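Local coordinates for stage III sporulation protein AB (Bacillus subtilis, PDB 6BS9) that is essential for sporulation and is probably part of a secretion-system-like transport apparatus, to which the piece held here contributes a helical domain, at residues E5-I10 with L79-E85; V88-F92 with A111-L115; L49-F53 with A67-L72. All coordinates share one frame; numbering follows the deposited sequence.

Interaction 1. Residues E5-I10 with L79-E85; sequences ERPRQI and LSLKKSE. With SO4 (sulfate ion), chain G.
R6 and S80 mark the closest approach of the two backbones, CA to CA 5.3 Å. E5-I10 belongs to helix 2-26. L79-K82 is a loop that runs past it and enters helix 83-95. At one end R6 runs alongside the loop, past S80 O, to E85. Its CG is anti to the backbone N (chi1 -176°) and the chain stays extended to NE, which carries the guanidinium out to the start of helix 83-95. R6 grips the carboxylate side-on in a salt bridge: NE bonds to OE2 of E85 at 2.9 Å and NH2 to OE1 at 3.0 Å. The NH2 bond is nearly straight, 173° at the hydrogen, and meets OE1 on the syn side. NE comes to OE2 from above the carboxylate plane. The two flat groups are turned 27° apart.

K82 is the N-cap of helix 83-95. Its backbone N bonds back to OE2 of E85, three residues on, which is one half of a capping box. It uses the face of the carboxylate opposite to R6 NE. S84 OG bonds to OE1, from the face opposite to R6 NH2. Each oxygen thus has two donors, which fixes the rotation of the group. The nearby arginine probably helps keep it ionised. CD of K82 lies over one guanidinium face, 3.4 Å from CZ of R6. At the edge, NH2 bonds to O2 of a sulfate, probably from the crystallisation liquor; NH1 also lies against O2, but that distance is doubtfully short.

At the other end, S80 N bonds to OE1 of Q9 at 2.8 Å. A water links Q9 NE2 to S80 OG. Between the polar ends, L81 CD2 packs against I10 CG1 at 3.8 Å. Helix 101-128 flanks this region: A122 touches R6, S118 touches E85.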
loop_
_atom_site.group_PDB
_atom_site.type_symbol
_atom_site.label_atom_id
_atom_site.label_comp_id
_atom_site.label_asym_id
_atom_site.label_seq_id
_atom_site.Cartn_x
_atom_site.Cartn_y
_atom_site.Cartn_z
ATOM N N GLU A 5 -7.080 -14.075 -6.345
ATOM C CA GLU A 5 -6.520 -13.421 -5.165
ATOM C C GLU A 5 -6.186 -11.962 -5.472
ATOM O O GLU A 5 -6.262 -11.123 -4.603
ATOM C CB GLU A 5 -5.307 -14.164 -4.639
ATOM C CG GLU A 5 -5.490 -14.640 -3.208
ATOM C CD GLU A 5 -6.969 -15.014 -2.733
ATOM O OE1 GLU A 5 -7.501 -14.434 -1.725
ATOM O OE2 GLU A 5 -7.658 -15.859 -3.354
ATOM N N ARG A 6 -5.757 -11.681 -6.703
ATOM C CA ARG A 6 -5.267 -10.355 -7.065
ATOM C C ARG A 6 -6.253 -9.178 -6.809
ATOM O O ARG A 6 -5.885 -8.240 -6.167
ATOM C CB ARG A 6 -4.808 -10.372 -8.518
ATOM C CG ARG A 6 -4.201 -9.105 -9.010
ATOM C CD ARG A 6 -3.890 -9.246 -10.469
ATOM N NE ARG A 6 -3.531 -7.949 -11.004
ATOM C CZ ARG A 6 -3.846 -7.482 -12.225
ATOM N NH1 ARG A 6 -4.554 -8.197 -13.080
ATOM N NH2 ARG A 6 -3.443 -6.276 -12.562
ATOM N N PRO A 7 -7.501 -9.259 -7.288
ATOM C CA PRO A 7 -8.462 -8.202 -6.984
ATOM C C PRO A 7 -8.714 -7.991 -5.526
ATOM O O PRO A 7 -8.834 -6.840 -5.101
ATOM C CB PRO A 7 -9.777 -8.706 -7.644
ATOM C CG PRO A 7 -9.343 -9.775 -8.572
ATOM C CD PRO A 7 -8.144 -10.386 -7.983
ATOM N N ARG A 8 -8.819 -9.100 -4.774
ATOM C CA ARG A 8 -9.018 -9.057 -3.348
ATOM C C ARG A 8 -7.838 -8.334 -2.648
ATOM O O ARG A 8 -8.057 -7.542 -1.716
ATOM C CB ARG A 8 -9.259 -10.466 -2.809
ATOM C CG ARG A 8 -9.555 -10.588 -1.303
ATOM C CD ARG A 8 -9.745 -12.067 -0.787
ATOM N NE ARG A 8 -10.690 -12.155 0.340
ATOM C CZ ARG A 8 -10.390 -12.203 1.655
ATOM N NH1 ARG A 8 -11.395 -12.271 2.538
ATOM N NH2 ARG A 8 -9.125 -12.187 2.115
ATOM N N GLN A 9 -6.622 -8.573 -3.095
ATOM C CA GLN A 9 -5.484 -7.973 -2.440
ATOM C C GLN A 9 -5.366 -6.486 -2.809
ATOM O O GLN A 9 -5.028 -5.651 -1.956
ATOM C CB GLN A 9 -4.203 -8.744 -2.750
ATOM C CG GLN A 9 -4.116 -10.098 -2.032
ATOM C CD GLN A 9 -2.798 -10.866 -2.274
ATOM O OE1 GLN A 9 -1.831 -10.374 -2.884
ATOM N NE2 GLN A 9 -2.798 -12.108 -1.819
ATOM N N ILE A 10 -5.755 -6.138 -4.040
ATOM C CA ILE A 10 -5.804 -4.726 -4.417
ATOM C C ILE A 10 -6.827 -3.994 -3.597
ATOM O O ILE A 10 -6.587 -2.927 -3.095
ATOM C CB ILE A 10 -6.089 -4.587 -5.920
ATOM C CG1 ILE A 10 -4.885 -5.150 -6.677
ATOM C CG2 ILE A 10 -6.262 -3.129 -6.295
ATOM C CD1 ILE A 10 -5.173 -5.380 -8.134
ATOM N N LEU A 79 2.851 -11.854 -2.256
ATOM C CA LEU A 79 1.614 -11.267 -2.729
ATOM C C LEU A 79 1.284 -11.897 -4.057
ATOM O O LEU A 79 2.112 -12.605 -4.627
ATOM C CB LEU A 79 1.765 -9.751 -2.841
ATOM C CG LEU A 79 2.275 -9.033 -1.587
ATOM C CD1 LEU A 79 2.253 -7.544 -1.839
ATOM C CD2 LEU A 79 1.465 -9.352 -0.310
ATOM N N SER A 80 0.064 -11.652 -4.515
ATOM C CA SER A 80 -0.480 -12.198 -5.777
ATOM C C SER A 80 -0.775 -11.055 -6.767
ATOM O O SER A 80 -1.788 -11.036 -7.420
ATOM C CB SER A 80 -1.729 -13.028 -5.493
ATOM O OG SER A 80 -1.376 -14.125 -4.666
ATOM N N LEU A 81 0.180 -10.148 -6.909
ATOM C CA LEU A 81 0.022 -8.978 -7.736
ATOM C C LEU A 81 0.950 -9.007 -8.966
ATOM O O LEU A 81 1.940 -9.679 -8.965
ATOM C CB LEU A 81 0.302 -7.752 -6.853
ATOM C CG LEU A 81 -0.573 -7.586 -5.588
ATOM C CD1 LEU A 81 -0.168 -6.383 -4.777
ATOM C CD2 LEU A 81 -2.063 -7.528 -5.939
ATOM N N LYS A 82 0.642 -8.187 -9.946
ATOM C CA LYS A 82 1.467 -7.974 -11.137
ATOM C C LYS A 82 2.394 -6.779 -10.978
ATOM O O LYS A 82 2.284 -5.995 -10.031
ATOM C CB LYS A 82 0.576 -7.828 -12.375
ATOM C CG LYS A 82 -0.341 -9.039 -12.567
ATOM C CD LYS A 82 -1.220 -8.921 -13.779
ATOM C CE LYS A 82 -0.746 -9.738 -14.962
ATOM N NZ LYS A 82 -1.114 -11.182 -14.784
ATOM N N LYS A 83 3.359 -6.700 -11.872
ATOM C CA LYS A 83 4.375 -5.648 -11.853
ATOM C C LYS A 83 3.779 -4.254 -11.846
ATOM O O LYS A 83 4.292 -3.355 -11.199
ATOM C CB LYS A 83 5.380 -5.817 -13.031
ATOM C CG LYS A 83 6.765 -5.206 -12.731
ATOM C CD LYS A 83 7.420 -5.846 -11.472
ATOM C CE LYS A 83 8.884 -5.429 -11.269
ATOM N NZ LYS A 83 9.538 -6.014 -10.053
ATOM N N SER A 84 2.683 -4.083 -12.566
ATOM C CA SER A 84 1.952 -2.805 -12.572
ATOM C C SER A 84 1.573 -2.398 -11.147
ATOM O O SER A 84 1.840 -1.263 -10.776
ATOM C CB SER A 84 0.779 -2.831 -13.538
ATOM O OG SER A 84 -0.035 -3.946 -13.186
ATOM N N GLU A 85 1.099 -3.330 -10.316
ATOM C CA GLU A 85 0.857 -3.002 -8.892
ATOM C C GLU A 85 2.131 -2.628 -8.121
ATOM O O GLU A 85 2.106 -1.735 -7.255
ATOM C CB GLU A 85 0.133 -4.142 -8.142
ATOM C CG GLU A 85 -1.336 -4.305 -8.483
ATOM C CD GLU A 85 -1.584 -5.105 -9.752
ATOM O OE1 GLU A 85 -1.775 -4.487 -10.792
ATOM O OE2 GLU A 85 -1.533 -6.334 -9.713
HETATM S S SO4 G . -3.903 -6.838 -16.498
HETATM O O1 SO4 G . -4.289 -5.550 -17.113
HETATM O O2 SO4 G . -4.306 -6.777 -15.082
HETATM O O3 SO4 G . -4.611 -7.988 -17.130
HETATM O O4 SO4 G . -2.420 -6.950 -16.590
HETATM O O HOH W 1 -0.487 -14.193 -2.321
#

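Interaction 2. Residues V88-F92 with A111-L115; sequences VLKQF and ALTHL
F92 and A111 bring the backbones closest, CA to CA 6.0 Å. The two helical segments run antiparallel, with axes 9.8 Å apart and at 168° to each other. V88 does most of the touching, and its two methyls have separate partners. CG2 sits over one face of the H114 ring in a CH-pi contact, 3.6 Å from the ring centroid and 15° off the normal. Displaced a little toward the rim, it comes nearest to CG of H114, at 3.5 Å. With chi1 at 172°, CG1 stands opposite the backbone N, which directs it to L115, 4.0 Å from CG, and over the backbone O of A111. With an alanine in place of V88, the H114 ring would probably lose the methyl that covers this face, and a gap would be likely beside L115.

One turn further on, F92 CB meets A111 CB at 4.2 Å. OE1 of Q91 comes near the same imidazole, 4.0 Å from ND1 of H114, with amide and ring about perpendicular and no bond between them. H114 lies on the outer side, and a bound sulfate, probably from the crystallisation liquor, lies about 3 Å from its side chain, nearest atoms. On the inner side, L17 of helix 2-26 packs on F92. The antiparallel pairing of the consecutive helices 83-95 and 101-128 is an alpha-alpha hairpin within an all-helical bundle.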
loop_
_atom_site.group_PDB
_atom_site.type_symbol
_atom_site.label_atom_id
_atom_site.label_comp_id
_atom_site.label_asym_id
_atom_site.label_seq_id
_atom_site.Cartn_x
_atom_site.Cartn_y
_atom_site.Cartn_z
ATOM N N VAL A 88 3.003 0.895 -8.893
ATOM C CA VAL A 88 2.139 1.771 -8.185
ATOM C C VAL A 88 2.520 1.863 -6.724
ATOM O O VAL A 88 2.608 2.967 -6.174
ATOM C CB VAL A 88 0.652 1.374 -8.351
ATOM C CG1 VAL A 88 -0.234 2.202 -7.431
ATOM C CG2 VAL A 88 0.218 1.564 -9.807
ATOM N N LEU A 89 2.764 0.720 -6.079
ATOM C CA LEU A 89 3.166 0.729 -4.679
ATOM C C LEU A 89 4.518 1.411 -4.434
ATOM O O LEU A 89 4.696 2.103 -3.433
ATOM C CB LEU A 89 3.100 -0.678 -4.120
ATOM C CG LEU A 89 1.663 -1.224 -4.051
ATOM C CD1 LEU A 89 1.634 -2.685 -3.790
ATOM C CD2 LEU A 89 0.811 -0.501 -2.988
ATOM N N LYS A 90 5.438 1.263 -5.364
ATOM C CA LYS A 90 6.712 1.975 -5.327
ATOM C C LYS A 90 6.494 3.461 -5.448
ATOM O O LYS A 90 7.085 4.216 -4.691
ATOM C CB LYS A 90 7.641 1.474 -6.449
ATOM C CG LYS A 90 9.075 1.998 -6.369
ATOM C CD LYS A 90 9.966 1.448 -7.495
ATOM C CE LYS A 90 11.448 1.816 -7.293
ATOM N NZ LYS A 90 12.407 0.868 -7.961
ATOM N N GLN A 91 5.664 3.894 -6.398
ATOM C CA GLN A 91 5.311 5.342 -6.524
ATOM C C GLN A 91 4.649 5.884 -5.255
ATOM O O GLN A 91 4.908 7.014 -4.861
ATOM C CB GLN A 91 4.616 5.830 -7.857
ATOM C CG GLN A 91 3.636 4.979 -8.655
ATOM C CD GLN A 91 2.652 5.831 -9.533
ATOM O OE1 GLN A 91 1.459 5.580 -9.546
ATOM N NE2 GLN A 91 3.169 6.835 -10.232
ATOM N N PHE A 92 3.864 5.063 -4.571
ATOM C CA PHE A 92 3.345 5.470 -3.274
ATOM C C PHE A 92 4.486 5.748 -2.263
ATOM O O PHE A 92 4.452 6.739 -1.551
ATOM C CB PHE A 92 2.313 4.470 -2.711
ATOM C CG PHE A 92 1.862 4.780 -1.311
ATOM C CD1 PHE A 92 0.959 5.746 -1.076
ATOM C CD2 PHE A 92 2.370 4.102 -0.227
ATOM C CE1 PHE A 92 0.512 6.032 0.229
ATOM C CE2 PHE A 92 1.988 4.410 1.052
ATOM C CZ PHE A 92 1.048 5.378 1.293
ATOM N N ALA A 111 -2.050 7.290 -6.569
ATOM C CA ALA A 111 -1.819 5.921 -6.214
ATOM C C ALA A 111 -3.101 5.157 -5.948
ATOM O O ALA A 111 -3.314 4.079 -6.501
ATOM C CB ALA A 111 -0.927 5.841 -4.997
ATOM N N LEU A 112 -3.966 5.717 -5.125
ATOM C CA LEU A 112 -5.268 5.107 -4.825
ATOM C C LEU A 112 -6.139 4.906 -6.015
ATOM O O LEU A 112 -6.751 3.845 -6.181
ATOM C CB LEU A 112 -6.077 5.948 -3.828
ATOM C CG LEU A 112 -5.471 6.060 -2.412
ATOM C CD1 LEU A 112 -6.318 6.959 -1.513
ATOM C CD2 LEU A 112 -5.343 4.706 -1.756
ATOM N N THR A 113 -6.199 5.891 -6.882
ATOM C CA THR A 113 -6.991 5.745 -8.115
ATOM C C THR A 113 -6.398 4.748 -9.046
ATOM O O THR A 113 -7.125 4.033 -9.734
ATOM C CB THR A 113 -7.104 7.078 -8.848
ATOM O OG1 THR A 113 -7.606 8.045 -7.947
ATOM C CG2 THR A 113 -8.085 6.999 -9.977
ATOM N N HIS A 114 -5.070 4.699 -9.094
ATOM C CA HIS A 114 -4.420 3.713 -9.927
ATOM C C HIS A 114 -4.755 2.313 -9.521
ATOM O O HIS A 114 -5.110 1.458 -10.363
ATOM C CB HIS A 114 -2.931 3.874 -9.947
ATOM C CG HIS A 114 -2.329 3.412 -11.235
ATOM N ND1 HIS A 114 -1.425 4.184 -11.925
ATOM C CD2 HIS A 114 -2.601 2.337 -12.031
ATOM C CE1 HIS A 114 -1.083 3.561 -13.038
ATOM N NE2 HIS A 114 -1.778 2.437 -13.123
ATOM N N LEU A 115 -4.753 2.093 -8.220
ATOM C CA LEU A 115 -5.210 0.791 -7.676
ATOM C C LEU A 115 -6.690 0.498 -7.997
ATOM O O LEU A 115 -7.054 -0.634 -8.298
ATOM C CB LEU A 115 -4.998 0.747 -6.134
ATOM C CG LEU A 115 -3.536 0.658 -5.672
ATOM C CD1 LEU A 115 -3.442 0.750 -4.189
ATOM C CD2 LEU A 115 -2.870 -0.632 -6.153
#

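Interaction 3. Residues L49-F53 with A67-L72; sequences LFSAF and AWEQSL
F53 and S71 lie where helices 46-58 and 64-75 come together, CA to CA 5.4 Å. These consecutive helices form a helical hairpin. The short segments are splayed, at 135° between their directions, with axes 8.7 Å apart.

The aromatic contacts centre on W68. A trans first torsion (chi1 -177°) swings the indole across to the other helix. There its six-membered ring sets an edge on the face of F53, a T-shaped pair with planes at 90° and centroids 5.0 Å apart. CE3 of W68 stands over the centre of the F53 ring. F50 joins the cluster more obliquely, its CE1 3.9 Å from CH2 of W68. Beyond the pair, L17 and L20 of helix 2-26 pack on F50.

The aliphatic contacts fill in around the rings. L49 uses both branches. CD2 touches CH2 of W68 at 3.7 Å, while CD1 lies over a face of the indole and reaches the backbone of L72. A67 CB packs on F53 CE1, and A52 CB meets S71 CB.

The polar part is small. S71 is buried, and its hydroxyl is satisfied within its own helix. OG bonds to A67 O at 2.6 Å, and the oxygen also takes the usual helical bond from S71 N. OG also presses on the neighbouring helix, 3.2 Å from CA of F53.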
loop_
_atom_site.group_PDB
_atom_site.type_symbol
_atom_site.label_atom_id
_atom_site.label_comp_id
_atom_site.label_asym_id
_atom_site.label_seq_id
_atom_site.Cartn_x
_atom_site.Cartn_y
_atom_site.Cartn_z
ATOM N N LEU A 49 2.868 -6.520 4.839
ATOM C CA LEU A 49 3.405 -5.279 4.305
ATOM C C LEU A 49 3.348 -4.185 5.384
ATOM O O LEU A 49 4.284 -3.415 5.517
ATOM C CB LEU A 49 2.648 -4.870 3.034
ATOM C CG LEU A 49 2.976 -3.499 2.407
ATOM C CD1 LEU A 49 4.424 -3.319 2.023
ATOM C CD2 LEU A 49 2.136 -3.329 1.162
ATOM N N PHE A 50 2.224 -4.118 6.115
ATOM C CA PHE A 50 1.960 -3.039 7.038
ATOM C C PHE A 50 2.646 -3.232 8.374
ATOM O O PHE A 50 3.121 -2.237 8.951
ATOM C CB PHE A 50 0.435 -2.748 7.172
ATOM C CG PHE A 50 -0.122 -2.201 5.906
ATOM C CD1 PHE A 50 0.068 -0.869 5.583
ATOM C CD2 PHE A 50 -0.574 -3.089 4.919
ATOM C CE1 PHE A 50 -0.273 -0.399 4.360
ATOM C CE2 PHE A 50 -0.980 -2.610 3.698
ATOM C CZ PHE A 50 -0.821 -1.257 3.409
ATOM N N SER A 51 2.774 -4.468 8.816
ATOM C CA SER A 51 3.583 -4.727 10.031
ATOM C C SER A 51 5.080 -4.548 9.773
ATOM O O SER A 51 5.763 -3.960 10.600
ATOM C CB SER A 51 3.288 -6.135 10.687
ATOM O OG SER A 51 3.436 -7.157 9.782
ATOM N N ALA A 52 5.562 -5.008 8.626
ATOM C CA ALA A 52 6.952 -4.703 8.237
ATOM C C ALA A 52 7.253 -3.212 8.133
ATOM O O ALA A 52 8.306 -2.787 8.579
ATOM C CB ALA A 52 7.270 -5.358 6.935
ATOM N N PHE A 53 6.325 -2.437 7.568
ATOM C CA PHE A 53 6.483 -1.001 7.440
ATOM C C PHE A 53 6.560 -0.359 8.826
ATOM O O PHE A 53 7.455 0.447 9.086
ATOM C CB PHE A 53 5.291 -0.434 6.664
ATOM C CG PHE A 53 5.345 1.054 6.401
ATOM C CD1 PHE A 53 6.497 1.678 5.995
ATOM C CD2 PHE A 53 4.216 1.825 6.499
ATOM C CE1 PHE A 53 6.528 3.052 5.680
ATOM C CE2 PHE A 53 4.219 3.214 6.170
ATOM C CZ PHE A 53 5.390 3.834 5.772
ATOM N N ALA A 67 11.619 3.204 4.294
ATOM C CA ALA A 67 10.967 2.117 5.049
ATOM C C ALA A 67 9.900 1.411 4.249
ATOM O O ALA A 67 9.804 0.162 4.288
ATOM C CB ALA A 67 10.349 2.632 6.335
ATOM N N TRP A 68 9.149 2.185 3.482
ATOM C CA TRP A 68 8.166 1.602 2.596
ATOM C C TRP A 68 8.764 0.711 1.475
ATOM O O TRP A 68 8.321 -0.440 1.272
ATOM C CB TRP A 68 7.316 2.675 1.967
ATOM C CG TRP A 68 6.305 2.104 1.135
ATOM C CD1 TRP A 68 6.345 1.923 -0.232
ATOM C CD2 TRP A 68 5.068 1.531 1.563
ATOM N NE1 TRP A 68 5.150 1.361 -0.685
ATOM C CE2 TRP A 68 4.372 1.089 0.398
ATOM C CE3 TRP A 68 4.448 1.354 2.818
ATOM C CZ2 TRP A 68 3.140 0.458 0.484
ATOM C CZ3 TRP A 68 3.192 0.757 2.885
ATOM C CH2 TRP A 68 2.560 0.344 1.751
ATOM N N GLU A 69 9.764 1.238 0.790
ATOM C CA GLU A 69 10.436 0.505 -0.290
ATOM C C GLU A 69 10.997 -0.808 0.202
ATOM O O GLU A 69 10.796 -1.842 -0.430
ATOM C CB GLU A 69 11.576 1.297 -0.944
ATOM C CG GLU A 69 11.238 1.728 -2.346
ATOM C CD GLU A 69 10.662 3.116 -2.452
ATOM O OE1 GLU A 69 11.494 4.041 -2.298
ATOM O OE2 GLU A 69 9.435 3.238 -2.758
ATOM N N GLN A 70 11.673 -0.765 1.340
ATOM C CA GLN A 70 12.255 -1.959 1.951
ATOM C C GLN A 70 11.167 -2.980 2.314
ATOM O O GLN A 70 11.303 -4.144 2.044
ATOM C CB GLN A 70 13.086 -1.558 3.175
ATOM C CG GLN A 70 14.439 -2.243 3.290
ATOM C CD GLN A 70 15.307 -1.707 4.440
ATOM O OE1 GLN A 70 15.706 -2.469 5.344
ATOM N NE2 GLN A 70 15.609 -0.385 4.418
ATOM N N SER A 71 10.059 -2.526 2.890
ATOM C CA SER A 71 9.009 -3.439 3.273
ATOM C C SER A 71 8.338 -4.046 2.081
ATOM O O SER A 71 8.038 -5.234 2.029
ATOM C CB SER A 71 7.970 -2.726 4.148
ATOM O OG SER A 71 8.580 -1.984 5.182
ATOM N N LEU A 72 8.156 -3.228 1.091
ATOM C CA LEU A 72 7.598 -3.709 -0.147
ATOM C C LEU A 72 8.401 -4.864 -0.809
ATOM O O LEU A 72 7.815 -5.864 -1.270
ATOM C CB LEU A 72 7.422 -2.511 -1.093
ATOM C CG LEU A 72 6.802 -2.765 -2.455
ATOM C CD1 LEU A 72 5.371 -3.281 -2.292
ATOM C CD2 LEU A 72 6.859 -1.465 -3.266
#

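How the interactions relate
The three contacts lie in one helical domain; interaction 1 also uses the loop before helix 83-95. Along the chain, interaction 3 is nested inside the loop closed by interaction 1, and interaction 2 follows. Interactions 1 and 2 share helix 83-95, with centres 12 Å apart. They touch where I10 CG2 packs on L115 O, 3.3 Å away. Interactions 2 and 3 lie on opposite sides of the chain's centre, 15 Å apart between centres. W68 bridges them: its NE1 probably bonds to L89 O, and its indole meets F92. Interactions 1 and 3 do not touch. The contacts thus tie the first helix to two helical hairpins, 46-58 with 64-75 and 83-95 with 101-128.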